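Local atomic coordinates of increased recombination centers protein 6 (Saccharomyces cerevisiae, PDB entry 3UC9), a protein that acts as a clathrin coat accessory factor related to small G proteins and takes part in gross chromosomal rearrangements and telomere healing. Residues A[25-30]-A[194-199]; A[30-35]-A[74-79]. One frame throughout, in Å; residues are numbered along the deposited sequence.

Near the N terminus, residues 25-30 run as a loop into strand 29-35. Contact 2 comes next along the chain: after helix 39-50 and the antiparallel strand 59-66, strand 71-81 returns to lie parallel to 30-35, which closes a loop of about forty residues. The chain then passes through the rest of the sheet and its helices before contact 1 closes the far longer loop, bringing 194-199, the end of helix 185-195 and the tail beyond it, back to 25-30. The shorter loop thus lies wholly within the longer one. I30 belongs to both contacts, and a salt bridge from K29 NZ to D75 OD2 also joins them. Together they tie that tail and strand 71-81 to strand 29-35 and the loop before it.

Contact 1. Residues A[25-30]-A[194-199]; sequences YPQNKI and DTHDWL
One direct backbone hydrogen bond ties Q27 to L199: Q27 N donates to L199 O over 2.9 Å, nearly straight at 164°. A water adds indirect links. It hydrogen-bonds Q27 O, Q27 OE1 (2.7 Å from the water oxygen), H196 NE2 and L199 N, the last as donor, and meets the H196 imidazole in its plane. An amide and an imidazole suit this place because both offer polar atoms to the water. The amide is fixed further from outside, with Q27 NE2 bonded to N101 O and OE1 to N131 ND2.

Side-chain packing supplies the rest. With CG anti to the backbone N (chi1 -167°) and the chain extended beyond, Q27 crosses the L199 side chain at a slant, Q27 CB lying 4.0 Å from L199 CB. The far rim of W198's indole fits against the end of the loop and the start of the strand: CH2 is 3.9 Å from I30 CD1, and N28 CA lies at the indole's edge, 4.1 Å from CZ3. H196 CD2 lies over one indole face. Broad and largely apolar, with one N-H for Y70 OH, W198 bridges the tail beyond helix 185-195 to V72 and F74 of strand 71-81 and A104 of strand 103-110.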
ATOM      1  N   TYR A  25     -14.508   8.467 -10.052  1.00 21.54           N
ATOM      2  CA  TYR A  25     -14.577   9.295  -8.851  1.00 22.08           C
ATOM      3  C   TYR A  25     -13.159   9.733  -8.512  1.00 20.68           C
ATOM      4  O   TYR A  25     -12.185   9.083  -8.934  1.00 19.49           O
ATOM      5  CB  TYR A  25     -15.151   8.500  -7.666  1.00 22.95           C
ATOM      6  CG  TYR A  25     -16.646   8.231  -7.670  1.00 22.74           C
ATOM      7  CD1 TYR A  25     -17.428   8.593  -6.579  1.00 28.10           C
ATOM      8  CD2 TYR A  25     -17.275   7.578  -8.734  1.00 24.45           C
ATOM      9  CE1 TYR A  25     -18.795   8.341  -6.551  1.00 28.45           C
ATOM     10  CE2 TYR A  25     -18.652   7.321  -8.714  1.00 27.95           C
ATOM     11  CZ  TYR A  25     -19.400   7.702  -7.614  1.00 27.62           C
ATOM     12  OH  TYR A  25     -20.748   7.450  -7.569  1.00 32.18           O
ATOM     13  N   PRO A  26     -13.022  10.825  -7.745  1.00 19.30           N
ATOM     14  CA  PRO A  26     -11.688  11.190  -7.282  1.00 18.59           C
ATOM     15  C   PRO A  26     -11.036  10.000  -6.587  1.00 16.85           C
ATOM     16  O   PRO A  26     -11.628   9.403  -5.687  1.00 17.38           O
ATOM     17  CB  PRO A  26     -11.950  12.337  -6.305  1.00 19.63           C
ATOM     18  CG  PRO A  26     -13.266  12.912  -6.761  1.00 20.63           C
ATOM     19  CD  PRO A  26     -14.058  11.739  -7.232  1.00 21.14           C
ATOM     20  N   GLN A  27      -9.843   9.637  -7.040  1.00 16.45           N
ATOM     21  CA  GLN A  27      -9.188   8.423  -6.570  1.00 15.32           C
ATOM     22  C   GLN A  27      -8.159   8.802  -5.504  1.00 15.06           C
ATOM     23  O   GLN A  27      -6.951   8.842  -5.762  1.00 15.06           O
ATOM     24  CB  GLN A  27      -8.534   7.690  -7.742  1.00 15.48           C
ATOM     25  CG  GLN A  27      -8.112   6.274  -7.400  1.00 13.21           C
ATOM     26  CD  GLN A  27      -7.459   5.577  -8.564  1.00 16.59           C
ATOM     27  OE1 GLN A  27      -6.343   5.922  -8.956  1.00 16.54           O
ATOM     28  NE2 GLN A  27      -8.150   4.596  -9.131  1.00 16.51           N
ATOM     29  N   ASN A  28      -8.651   9.086  -4.298  1.00 15.65           N
ATOM     30  CA  ASN A  28      -7.823   9.651  -3.241  1.00 15.82           C
ATOM     31  C   ASN A  28      -7.881   8.892  -1.922  1.00 15.23           C
ATOM     32  O   ASN A  28      -7.641   9.477  -0.855  1.00 16.09           O
ATOM     33  CB  ASN A  28      -8.167  11.128  -3.009  1.00 18.50           C
ATOM     34  CG  ASN A  28      -9.506  11.326  -2.346  1.00 20.67           C
ATOM     35  OD1 ASN A  28     -10.424  10.511  -2.501  1.00 19.77           O
ATOM     36  ND2 ASN A  28      -9.633  12.429  -1.599  1.00 26.64           N
ATOM     37  N   LYS A  29      -8.154   7.593  -1.992  1.00 14.15           N
ATOM     38  CA  LYS A  29      -8.155   6.770  -0.797  1.00 13.78           C
ATOM     39  C   LYS A  29      -6.861   5.954  -0.742  1.00 14.50           C
ATOM     40  O   LYS A  29      -6.376   5.440  -1.761  1.00 12.53           O
ATOM     41  CB  LYS A  29      -9.373   5.849  -0.746  1.00 15.00           C
ATOM     42  CG  LYS A  29     -10.701   6.457  -1.174  1.00 17.44           C
ATOM     43  CD  LYS A  29     -11.032   7.769  -0.486  1.00 18.21           C
ATOM     44  CE  LYS A  29     -12.348   8.355  -0.980  1.00 20.16           C
ATOM     45  NZ  LYS A  29     -12.514   9.807  -0.643  1.00 20.69           N
ATOM     46  N   ILE A  30      -6.289   5.862   0.449  1.00 14.42           N
ATOM     47  CA  ILE A  30      -5.193   4.935   0.698  1.00 13.24           C
ATOM     48  C   ILE A  30      -5.634   3.981   1.804  1.00 14.19           C
ATOM     49  O   ILE A  30      -5.997   4.409   2.900  1.00 13.74           O
ATOM     50  CB  ILE A  30      -3.891   5.653   1.081  1.00 14.90           C
ATOM     51  CG1 ILE A  30      -3.357   6.444  -0.118  1.00 14.69           C
ATOM     52  CG2 ILE A  30      -2.826   4.623   1.543  1.00 13.40           C
ATOM     53  CD1 ILE A  30      -2.051   7.178   0.167  1.00 15.83           C
ATOM     54  N   ASP A 194       4.763   9.815  -3.544  1.00 16.40           N
ATOM     55  CA  ASP A 194       5.132  11.074  -4.184  1.00 17.96           C
ATOM     56  C   ASP A 194       4.988  11.039  -5.702  1.00 18.12           C
ATOM     57  O   ASP A 194       4.562  12.022  -6.299  1.00 19.13           O
ATOM     58  CB  ASP A 194       6.592  11.436  -3.881  1.00 17.76           C
ATOM     59  CG  ASP A 194       6.799  12.006  -2.498  1.00 20.82           C
ATOM     60  OD1 ASP A 194       5.822  12.388  -1.822  1.00 20.88           O
ATOM     61  OD2 ASP A 194       7.982  12.093  -2.101  1.00 22.51           O
ATOM     62  N   THR A 195       5.364   9.921  -6.324  1.00 17.30           N
ATOM     63  CA  THR A 195       5.411   9.836  -7.786  1.00 18.07           C
ATOM     64  C   THR A 195       4.107   9.286  -8.379  1.00 17.33           C
ATOM     65  O   THR A 195       3.979   9.180  -9.600  1.00 18.16           O
ATOM     66  CB  THR A 195       6.635   9.013  -8.269  1.00 19.15           C
ATOM     67  OG1 THR A 195       6.575   7.678  -7.752  1.00 20.40           O
ATOM     68  CG2 THR A 195       7.945   9.681  -7.813  1.00 17.94           C
ATOM     69  N   HIS A 196       3.148   8.952  -7.515  1.00 15.88           N
ATOM     70  CA  HIS A 196       1.823   8.473  -7.933  1.00 15.89           C
ATOM     71  C   HIS A 196       1.046   9.525  -8.731  1.00 16.41           C
ATOM     72  O   HIS A 196       1.089  10.711  -8.411  1.00 17.33           O
ATOM     73  CB  HIS A 196       0.997   8.049  -6.701  1.00 14.58           C
ATOM     74  CG  HIS A 196      -0.366   7.525  -7.027  1.00 13.06           C
ATOM     75  ND1 HIS A 196      -0.575   6.291  -7.609  1.00 11.65           N
ATOM     76  CD2 HIS A 196      -1.591   8.078  -6.863  1.00 12.87           C
ATOM     77  CE1 HIS A 196      -1.876   6.107  -7.777  1.00 10.80           C
ATOM     78  NE2 HIS A 196      -2.515   7.170  -7.312  1.00 11.86           N
ATOM     79  N   ASP A 197       0.340   9.083  -9.765  1.00 17.03           N
ATOM     80  CA  ASP A 197      -0.604   9.955 -10.477  1.00 18.34           C
ATOM     81  C   ASP A 197      -1.934   9.949  -9.764  1.00 17.42           C
ATOM     82  O   ASP A 197      -2.672   8.975  -9.833  1.00 18.74           O
ATOM     83  CB  ASP A 197      -0.817   9.500 -11.917  1.00 18.97           C
ATOM     84  CG  ASP A 197       0.293   9.948 -12.849  1.00 25.15           C
ATOM     85  OD1 ASP A 197       1.087  10.842 -12.466  1.00 25.95           O
ATOM     86  OD2 ASP A 197       0.343   9.407 -13.981  1.00 23.95           O
ATOM     87  N   TRP A 198      -2.267  11.056  -9.109  1.00 17.79           N
ATOM     88  CA  TRP A 198      -3.497  11.150  -8.342  1.00 18.39           C
ATOM     89  C   TRP A 198      -4.680  11.444  -9.264  1.00 19.62           C
ATOM     90  O   TRP A 198      -4.940  12.589  -9.630  1.00 20.13           O
ATOM     91  CB  TRP A 198      -3.359  12.231  -7.275  1.00 18.20           C
ATOM     92  CG  TRP A 198      -2.358  11.870  -6.212  1.00 17.33           C
ATOM     93  CD1 TRP A 198      -1.015  12.084  -6.245  1.00 17.33           C
ATOM     94  CD2 TRP A 198      -2.635  11.241  -4.961  1.00 16.25           C
ATOM     95  NE1 TRP A 198      -0.433  11.630  -5.089  1.00 16.67           N
ATOM     96  CE2 TRP A 198      -1.403  11.100  -4.284  1.00 16.04           C
ATOM     97  CE3 TRP A 198      -3.805  10.781  -4.344  1.00 14.78           C
ATOM     98  CZ2 TRP A 198      -1.309  10.526  -3.015  1.00 17.64           C
ATOM     99  CZ3 TRP A 198      -3.718  10.210  -3.091  1.00 17.75           C
ATOM    100  CH2 TRP A 198      -2.465  10.077  -2.439  1.00 20.50           C
ATOM    101  N   LEU A 199      -5.389  10.389  -9.633  1.00 18.96           N
ATOM    102  CA  LEU A 199      -6.406  10.447 -10.667  1.00 18.69           C
ATOM    103  C   LEU A 199      -7.657  11.213 -10.225  1.00 20.33           C
ATOM    104  O   LEU A 199      -8.311  10.857  -9.222  1.00 18.19           O
ATOM    105  CB  LEU A 199      -6.776   9.023 -11.080  1.00 18.07           C
ATOM    106  CG  LEU A 199      -7.845   8.802 -12.148  1.00 22.38           C
ATOM    107  CD1 LEU A 199      -7.472   9.408 -13.511  1.00 23.78           C
ATOM    108  CD2 LEU A 199      -8.062   7.318 -12.266  1.00 19.95           C
TER
HETATM  109  O   HOH W   1      -5.159   7.980  -7.681  1.00 10.03           O

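Contact 2. Residues A[30-35]-A[74-79]; sequences ILVLSD and FDLYID
The F74 ring meets I30 at a slant, I30 CD1 lying 3.9 Å from F74 CD1, and the F74 side chain also touches Q63 and W65 of strand 59-66. The ring is turned toward I30 with CG between the backbone N and the carbonyl carbon (chi1 73°). The Y77 ring leads away from 30-35 toward I59 and K29. The D79 carboxylate lies on the face of L31 and L33, where OD2 bonds W87 NE1, while its CB packs 3.9 Å from L33 CD1.

The backbones run parallel, their axes 4.7 Å apart and crossing at -20°. I30 N bonds D75 O at 2.9 Å and I30 O accepts from Y77 N at 2.8 Å. V32 repeats the pattern, its N bonding Y77 O at 2.8 Å and its O accepting from D79 N at 3.0 Å; S34 N to D79 O is weak.

These are the first and third strands of a sheet ordered 2-3-1-4-5-6 with only the second antiparallel, the topology of small G proteins. Branched aliphatic residues suit such a core, which has a helix on each side. L31 and L33 point to one face, against W87 of helix 84-91. I30, V32, L76 and I78 share the other, where V32 CG2 meets L76 CD1 at 3.8 Å and helix 39-50 packs through K42 and L46; from that helix K42 NZ bonds both S34 OG and D79 O.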
ATOM      1  N   ILE A  30      -6.289   5.862   0.449  1.00 14.42           N
ATOM      2  CA  ILE A  30      -5.193   4.935   0.698  1.00 13.24           C
ATOM      3  C   ILE A  30      -5.634   3.981   1.804  1.00 14.19           C
ATOM      4  O   ILE A  30      -5.997   4.409   2.900  1.00 13.74           O
ATOM      5  CB  ILE A  30      -3.891   5.653   1.081  1.00 14.90           C
ATOM      6  CG1 ILE A  30      -3.357   6.444  -0.118  1.00 14.69           C
ATOM      7  CG2 ILE A  30      -2.826   4.623   1.543  1.00 13.40           C
ATOM      8  CD1 ILE A  30      -2.051   7.178   0.167  1.00 15.83           C
ATOM      9  N   LEU A  31      -5.648   2.687   1.492  1.00 13.31           N
ATOM     10  CA  LEU A  31      -6.012   1.654   2.455  1.00 15.97           C
ATOM     11  C   LEU A  31      -4.737   1.059   3.044  1.00 16.47           C
ATOM     12  O   LEU A  31      -3.835   0.657   2.311  1.00 17.56           O
ATOM     13  CB  LEU A  31      -6.855   0.568   1.784  1.00 16.32           C
ATOM     14  CG  LEU A  31      -7.438  -0.618   2.564  1.00 20.62           C
ATOM     15  CD1 LEU A  31      -7.544  -0.370   4.042  1.00 27.96           C
ATOM     16  CD2 LEU A  31      -8.820  -0.931   1.988  1.00 29.83           C
ATOM     17  N   VAL A  32      -4.667   1.024   4.372  1.00 15.87           N
ATOM     18  CA  VAL A  32      -3.583   0.347   5.069  1.00 15.25           C
ATOM     19  C   VAL A  32      -4.202  -0.824   5.839  1.00 16.89           C
ATOM     20  O   VAL A  32      -5.048  -0.630   6.704  1.00 17.48           O
ATOM     21  CB  VAL A  32      -2.818   1.280   6.010  1.00 16.00           C
ATOM     22  CG1 VAL A  32      -1.625   0.537   6.621  1.00 17.63           C
ATOM     23  CG2 VAL A  32      -2.352   2.550   5.263  1.00 15.12           C
ATOM     24  N   LEU A  33      -3.776  -2.029   5.483  1.00 15.27           N
ATOM     25  CA  LEU A  33      -4.338  -3.277   5.975  1.00 17.18           C
ATOM     26  C   LEU A  33      -3.239  -4.106   6.647  1.00 17.39           C
ATOM     27  O   LEU A  33      -2.085  -4.091   6.203  1.00 18.38           O
ATOM     28  CB  LEU A  33      -4.918  -4.065   4.800  1.00 17.91           C
ATOM     29  CG  LEU A  33      -5.479  -5.470   5.045  1.00 20.96           C
ATOM     30  CD1 LEU A  33      -6.796  -5.377   5.800  1.00 21.65           C
ATOM     31  CD2 LEU A  33      -5.647  -6.254   3.732  1.00 23.15           C
ATOM     32  N   SER A  34      -3.598  -4.816   7.716  1.00 16.80           N
ATOM     33  CA  SER A  34      -2.738  -5.865   8.270  1.00 17.25           C
ATOM     34  C   SER A  34      -3.576  -7.043   8.717  1.00 17.79           C
ATOM     35  O   SER A  34      -4.755  -6.883   9.026  1.00 18.38           O
ATOM     36  CB  SER A  34      -1.924  -5.340   9.450  1.00 19.40           C
ATOM     37  OG  SER A  34      -2.748  -5.032  10.565  1.00 19.36           O
ATOM     38  N   ASP A  35      -2.984  -8.234   8.735  1.00 16.85           N
ATOM     39  CA  ASP A  35      -3.593  -9.322   9.491  1.00 18.70           C
ATOM     40  C   ASP A  35      -3.422  -9.028  10.989  1.00 18.86           C
ATOM     41  O   ASP A  35      -2.502  -8.283  11.395  1.00 18.13           O
ATOM     42  CB  ASP A  35      -3.087 -10.724   9.089  1.00 19.10           C
ATOM     43  CG  ASP A  35      -1.574 -10.823   8.982  1.00 21.44           C
ATOM     44  OD1 ASP A  35      -0.953  -9.955   8.339  1.00 24.21           O
ATOM     45  OD2 ASP A  35      -1.009 -11.807   9.507  1.00 23.18           O
ATOM     46  N   PHE A  74      -6.011  13.473   0.792  1.00 20.78           N
ATOM     47  CA  PHE A  74      -6.416  12.066   0.672  1.00 19.50           C
ATOM     48  C   PHE A  74      -7.079  11.560   1.960  1.00 20.24           C
ATOM     49  O   PHE A  74      -6.962  12.178   3.029  1.00 21.01           O
ATOM     50  CB  PHE A  74      -5.216  11.178   0.292  1.00 18.89           C
ATOM     51  CG  PHE A  74      -4.237  10.958   1.414  1.00 20.26           C
ATOM     52  CD1 PHE A  74      -4.236   9.773   2.127  1.00 19.19           C
ATOM     53  CD2 PHE A  74      -3.330  11.947   1.765  1.00 17.43           C
ATOM     54  CE1 PHE A  74      -3.343   9.572   3.161  1.00 21.51           C
ATOM     55  CE2 PHE A  74      -2.454  11.760   2.799  1.00 22.29           C
ATOM     56  CZ  PHE A  74      -2.457  10.568   3.501  1.00 23.58           C
ATOM     57  N   ASP A  75      -7.782  10.438   1.835  1.00 18.71           N
ATOM     58  CA  ASP A  75      -8.422   9.767   2.958  1.00 18.57           C
ATOM     59  C   ASP A  75      -7.660   8.470   3.261  1.00 18.50           C
ATOM     60  O   ASP A  75      -7.315   7.727   2.351  1.00 17.85           O
ATOM     61  CB  ASP A  75      -9.870   9.435   2.617  1.00 20.19           C
ATOM     62  CG  ASP A  75     -10.751  10.666   2.460  1.00 23.00           C
ATOM     63  OD1 ASP A  75     -10.341  11.780   2.860  1.00 20.80           O
ATOM     64  OD2 ASP A  75     -11.885  10.506   1.948  1.00 24.26           O
ATOM     65  N   LEU A  76      -7.429   8.212   4.544  1.00 18.70           N
ATOM     66  CA  LEU A  76      -6.787   7.005   5.010  1.00 19.37           C
ATOM     67  C   LEU A  76      -7.871   6.059   5.519  1.00 19.50           C
ATOM     68  O   LEU A  76      -8.671   6.422   6.390  1.00 21.43           O
ATOM     69  CB  LEU A  76      -5.793   7.350   6.123  1.00 19.70           C
ATOM     70  CG  LEU A  76      -4.762   6.331   6.583  1.00 26.22           C
ATOM     71  CD1 LEU A  76      -3.761   6.039   5.466  1.00 26.83           C
ATOM     72  CD2 LEU A  76      -4.042   6.851   7.809  1.00 29.09           C
ATOM     73  N   TYR A  77      -7.918   4.867   4.936  1.00 17.90           N
ATOM     74  CA  TYR A  77      -8.768   3.786   5.414  1.00 19.61           C
ATOM     75  C   TYR A  77      -7.886   2.754   6.113  1.00 19.20           C
ATOM     76  O   TYR A  77      -6.975   2.186   5.503  1.00 21.14           O
ATOM     77  CB  TYR A  77      -9.495   3.115   4.246  1.00 19.98           C
ATOM     78  CG  TYR A  77     -10.503   3.960   3.481  1.00 21.71           C
ATOM     79  CD1 TYR A  77     -10.930   5.211   3.935  1.00 22.82           C
ATOM     80  CD2 TYR A  77     -11.079   3.466   2.312  1.00 23.68           C
ATOM     81  CE1 TYR A  77     -11.868   5.953   3.215  1.00 21.40           C
ATOM     82  CE2 TYR A  77     -12.027   4.194   1.604  1.00 22.25           C
ATOM     83  CZ  TYR A  77     -12.421   5.428   2.056  1.00 26.04           C
ATOM     84  OH  TYR A  77     -13.369   6.130   1.342  1.00 24.24           O
ATOM     85  N   ILE A  78      -8.131   2.525   7.395  1.00 18.73           N
ATOM     86  CA  ILE A  78      -7.343   1.581   8.179  1.00 18.88           C
ATOM     87  C   ILE A  78      -8.229   0.369   8.449  1.00 20.00           C
ATOM     88  O   ILE A  78      -9.354   0.512   8.939  1.00 20.52           O
ATOM     89  CB  ILE A  78      -6.863   2.197   9.495  1.00 19.81           C
ATOM     90  CG1 ILE A  78      -6.108   3.507   9.228  1.00 22.45           C
ATOM     91  CG2 ILE A  78      -5.964   1.202  10.255  1.00 22.44           C
ATOM     92  CD1 ILE A  78      -6.018   4.408  10.430  1.00 27.05           C
ATOM     93  N   ASP A  79      -7.745  -0.812   8.079  1.00 19.23           N
ATOM     94  CA  ASP A  79      -8.517  -2.033   8.234  1.00 20.51           C
ATOM     95  C   ASP A  79      -7.623  -3.152   8.768  1.00 19.95           C
ATOM     96  O   ASP A  79      -6.384  -3.042   8.792  1.00 17.60           O
ATOM     97  CB  ASP A  79      -9.142  -2.450   6.897  1.00 21.52           C
ATOM     98  CG  ASP A  79     -10.422  -3.276   7.051  1.00 25.10           C
ATOM     99  OD1 ASP A  79     -10.843  -3.594   8.187  1.00 25.04           O
ATOM    100  OD2 ASP A  79     -11.017  -3.622   6.006  1.00 33.64           O
TER